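Local coordinates for protein D,D-dipeptidase/D,D-carboxypeptidase (Enterococcus faecalis, PDB 4F78) that probably acts as a zinc-dependent D,D-dipeptidase and D,D-carboxypeptidase that cleaves D-Ala-D-Ala and peptides ending in D-Ala-D-Ala, at residues A113-L118 against E165-R170. Numbering follows the deposited sequence.
With ZN (zinc ion), chain B.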
ATOM      1  N   ALA A 113      -3.962   1.599  -3.429  1.00 10.02           N
ATOM      2  CA  ALA A 113      -4.270   0.208  -3.733  1.00  9.81           C
ATOM      3  C   ALA A 113      -4.884   0.097  -5.120  1.00 10.89           C
ATOM      4  O   ALA A 113      -5.609   0.995  -5.547  1.00 15.04           O
ATOM      5  CB  ALA A 113      -5.268  -0.362  -2.715  1.00 15.04           C
ATOM      6  N   ILE A 114      -4.611  -1.015  -5.802  1.00  8.09           N
ATOM      7  CA  ILE A 114      -5.091  -1.222  -7.167  1.00 11.05           C
ATOM      8  C   ILE A 114      -5.500  -2.680  -7.343  1.00 12.16           C
ATOM      9  O   ILE A 114      -4.819  -3.585  -6.825  1.00 19.10           O
ATOM     10  CB  ILE A 114      -4.029  -0.778  -8.240  1.00 12.38           C
ATOM     11  CG1 ILE A 114      -4.614  -0.936  -9.667  1.00 22.38           C
ATOM     12  CG2 ILE A 114      -2.782  -1.647  -8.177  1.00 14.07           C
ATOM     13  CD1 ILE A 114      -5.129   0.291 -10.232  1.00 27.08           C
ATOM     14  N   ASP A 115      -6.634  -2.898  -8.008  1.00 10.00           N
ATOM     15  CA  ASP A 115      -7.069  -4.246  -8.415  1.00 13.13           C
ATOM     16  C   ASP A 115      -6.713  -4.433  -9.886  1.00 15.77           C
ATOM     17  O   ASP A 115      -7.103  -3.605 -10.714  1.00 14.72           O
ATOM     18  CB  ASP A 115      -8.594  -4.374  -8.239  1.00 13.13           C
ATOM     19  CG  ASP A 115      -8.981  -4.515  -6.758  1.00 16.37           C
ATOM     20  OD1 ASP A 115      -8.046  -4.792  -5.948  1.00 13.05           O
ATOM     21  OD2 ASP A 115     -10.161  -4.289  -6.403  1.00 12.63           O
ATOM     22  N   LEU A 116      -5.949  -5.481 -10.215  1.00 10.83           N
ATOM     23  CA  LEU A 116      -5.511  -5.677 -11.625  1.00 12.29           C
ATOM     24  C   LEU A 116      -6.129  -6.945 -12.205  1.00 14.75           C
ATOM     25  O   LEU A 116      -6.425  -7.891 -11.451  1.00 14.77           O
ATOM     26  CB  LEU A 116      -3.979  -5.816 -11.702  1.00 11.50           C
ATOM     27  CG  LEU A 116      -3.256  -4.557 -11.162  1.00 15.60           C
ATOM     28  CD1 LEU A 116      -1.744  -4.853 -11.002  1.00 13.58           C
ATOM     29  CD2 LEU A 116      -3.469  -3.402 -12.149  1.00 16.11           C
ATOM     30  N   GLY A 117      -6.304  -6.993 -13.530  1.00 13.23           N
ATOM     31  CA  GLY A 117      -6.944  -8.145 -14.170  1.00 13.89           C
ATOM     32  C   GLY A 117      -6.376  -8.372 -15.545  1.00 18.85           C
ATOM     33  O   GLY A 117      -5.913  -7.422 -16.212  1.00 19.05           O
ATOM     34  N   LEU A 118      -6.410  -9.620 -16.004  1.00 26.16           N
ATOM     35  CA  LEU A 118      -6.121  -9.882 -17.413  1.00 28.10           C
ATOM     36  C   LEU A 118      -7.060  -9.111 -18.319  1.00 25.36           C
ATOM     37  O   LEU A 118      -8.265  -8.982 -18.027  1.00 33.26           O
ATOM     38  CB  LEU A 118      -6.263 -11.367 -17.728  1.00 35.00           C
ATOM     39  CG  LEU A 118      -5.034 -12.224 -17.467  1.00 34.64           C
ATOM     40  CD1 LEU A 118      -5.403 -13.710 -17.680  1.00 36.79           C
ATOM     41  CD2 LEU A 118      -3.927 -11.810 -18.441  1.00 31.16           C
ATOM     42  N   GLU A 165      -6.644 -12.816  -2.166  1.00  9.70           N
ATOM     43  CA  GLU A 165      -6.961 -12.116  -3.438  1.00 13.39           C
ATOM     44  C   GLU A 165      -5.726 -12.014  -4.335  1.00  9.21           C
ATOM     45  O   GLU A 165      -4.822 -11.184  -4.112  1.00 15.54           O
ATOM     46  CB  GLU A 165      -7.579 -10.714  -3.175  1.00 15.38           C
ATOM     47  CG  GLU A 165      -8.846 -10.767  -2.278  1.00 11.73           C
ATOM     48  CD  GLU A 165      -9.489  -9.408  -1.999  1.00 16.90           C
ATOM     49  OE1 GLU A 165      -8.908  -8.346  -2.363  1.00 13.25           O
ATOM     50  OE2 GLU A 165     -10.629  -9.401  -1.448  1.00 19.16           O
ATOM     51  N   PRO A 166      -5.684 -12.848  -5.375  1.00 13.36           N
ATOM     52  CA  PRO A 166      -4.594 -12.777  -6.341  1.00 15.36           C
ATOM     53  C   PRO A 166      -4.433 -11.358  -6.942  1.00 15.72           C
ATOM     54  O   PRO A 166      -3.335 -11.039  -7.402  1.00 13.01           O
ATOM     55  CB  PRO A 166      -5.035 -13.779  -7.416  1.00 15.18           C
ATOM     56  CG  PRO A 166      -5.846 -14.801  -6.619  1.00 15.30           C
ATOM     57  CD  PRO A 166      -6.591 -13.972  -5.625  1.00  9.78           C
ATOM     58  N   TRP A 167      -5.473 -10.516  -6.949  1.00 11.69           N
ATOM     59  CA  TRP A 167      -5.464  -9.387  -7.893  1.00 12.70           C
ATOM     60  C   TRP A 167      -5.216  -8.022  -7.244  1.00 16.00           C
ATOM     61  O   TRP A 167      -5.090  -7.015  -7.948  1.00 11.82           O
ATOM     62  CB  TRP A 167      -6.819  -9.359  -8.615  1.00  9.59           C
ATOM     63  CG  TRP A 167      -7.944  -9.230  -7.574  1.00 14.60           C
ATOM     64  CD1 TRP A 167      -8.337  -8.071  -6.907  1.00 12.17           C
ATOM     65  CD2 TRP A 167      -8.748 -10.297  -7.022  1.00 14.73           C
ATOM     66  NE1 TRP A 167      -9.350  -8.366  -6.014  1.00 14.23           N
ATOM     67  CE2 TRP A 167      -9.619  -9.720  -6.065  1.00 19.08           C
ATOM     68  CE3 TRP A 167      -8.820 -11.682  -7.256  1.00 15.75           C
ATOM     69  CZ2 TRP A 167     -10.558 -10.479  -5.348  1.00 21.27           C
ATOM     70  CZ3 TRP A 167      -9.760 -12.440  -6.539  1.00 22.05           C
ATOM     71  CH2 TRP A 167     -10.615 -11.834  -5.597  1.00 16.18           C
ATOM     72  N   HIS A 168      -5.161  -7.984  -5.912  1.00  9.97           N
ATOM     73  CA  HIS A 168      -5.124  -6.726  -5.155  1.00 10.47           C
ATOM     74  C   HIS A 168      -3.726  -6.422  -4.659  1.00 12.05           C
ATOM     75  O   HIS A 168      -3.146  -7.167  -3.856  1.00 15.89           O
ATOM     76  CB  HIS A 168      -6.130  -6.797  -3.980  1.00  9.61           C
ATOM     77  CG  HIS A 168      -6.158  -5.577  -3.100  1.00  9.93           C
ATOM     78  ND1 HIS A 168      -7.309  -4.852  -2.893  1.00 13.32           N
ATOM     79  CD2 HIS A 168      -5.207  -5.009  -2.320  1.00 13.87           C
ATOM     80  CE1 HIS A 168      -7.070  -3.862  -2.057  1.00 11.63           C
ATOM     81  NE2 HIS A 168      -5.799  -3.934  -1.682  1.00 10.86           N
ATOM     82  N   PHE A 169      -3.183  -5.296  -5.143  1.00 12.76           N
ATOM     83  CA  PHE A 169      -1.814  -4.872  -4.816  1.00 12.71           C
ATOM     84  C   PHE A 169      -1.794  -3.527  -4.092  1.00 13.37           C
ATOM     85  O   PHE A 169      -2.607  -2.625  -4.360  1.00 13.17           O
ATOM     86  CB  PHE A 169      -0.984  -4.779  -6.086  1.00 12.83           C
ATOM     87  CG  PHE A 169      -0.639  -6.109  -6.612  1.00 21.36           C
ATOM     88  CD1 PHE A 169      -1.543  -6.796  -7.422  1.00 12.36           C
ATOM     89  CD2 PHE A 169       0.545  -6.725  -6.235  1.00 14.31           C
ATOM     90  CE1 PHE A 169      -1.253  -8.096  -7.883  1.00 16.66           C
ATOM     91  CE2 PHE A 169       0.852  -8.017  -6.700  1.00 14.17           C
ATOM     92  CZ  PHE A 169      -0.061  -8.694  -7.528  1.00 13.73           C
ATOM     93  N   ARG A 170      -0.880  -3.396  -3.146  1.00  8.58           N
ATOM     94  CA  ARG A 170      -0.889  -2.188  -2.322  1.00  7.98           C
ATOM     95  C   ARG A 170       0.491  -1.555  -2.422  1.00 11.36           C
ATOM     96  O   ARG A 170       1.518  -2.261  -2.303  1.00 13.53           O
ATOM     97  CB  ARG A 170      -1.145  -2.604  -0.846  1.00  7.87           C
ATOM     98  CG  ARG A 170      -0.654  -1.556   0.217  1.00  7.56           C
ATOM     99  CD  ARG A 170      -1.474  -0.213   0.202  1.00 11.25           C
ATOM    100  NE  ARG A 170      -0.797   0.733   1.105  1.00 10.21           N
ATOM    101  CZ  ARG A 170      -1.069   0.851   2.406  1.00 12.37           C
ATOM    102  NH1 ARG A 170      -2.068   0.146   2.947  1.00 10.46           N
ATOM    103  NH2 ARG A 170      -0.360   1.702   3.167  1.00 10.56           N
TER
HETATM  104 ZN    ZN B 301      -9.115  -4.470  -4.075  1.00 19.91          ZN
HETATM  105  O   HOH W   1      -9.925  -6.499  -3.777  1.00 19.61           O
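Asp-115 and His-168 face each other as a non-hydrogen-bonded pair on the two central strands of a four-stranded antiparallel sheet, and between them they hold a zinc ion. Asp-115 OD1 and His-168 ND1 both lie 2.2 Å from the metal. Asp-115 OD2 is a longer ligand at 2.6 Å; His-108 and a water complete the His-Asp-His site of the clan MD peptidases. The His-168 ring extends opposite its backbone nitrogen (chi1 178°), and its rotation about CB-CG then turns ND1 to the metal, while NE2 is hydrogen-bonded to Glu-107. The water, 2.2 Å from zinc, also contacts Glu-165 OE1 and accepts a hydrogen bond from Trp-167 NE1. The indole stands nearly perpendicular to the Asp-115 carboxylate and meets OD1 with its CD1 edge, while CB of Glu-165 lies over the rim of one ring face.

Backbone bonds set this register: Ile-114 and Phe-169 exchange a reciprocal pair, and Leu-116 N reaches Trp-167 O at 2.9 Å. On the sheet face away from zinc, Leu-116 CD1 packs against Phe-169 CD1 at 4.1 Å, next to Phe-139 of helix 134-142.

Both strands thus supply zinc ligands from one face; the water, touching both zinc and the Glu-165 carboxylate, is probably polarised, consistent with a hydrolytic metal centre.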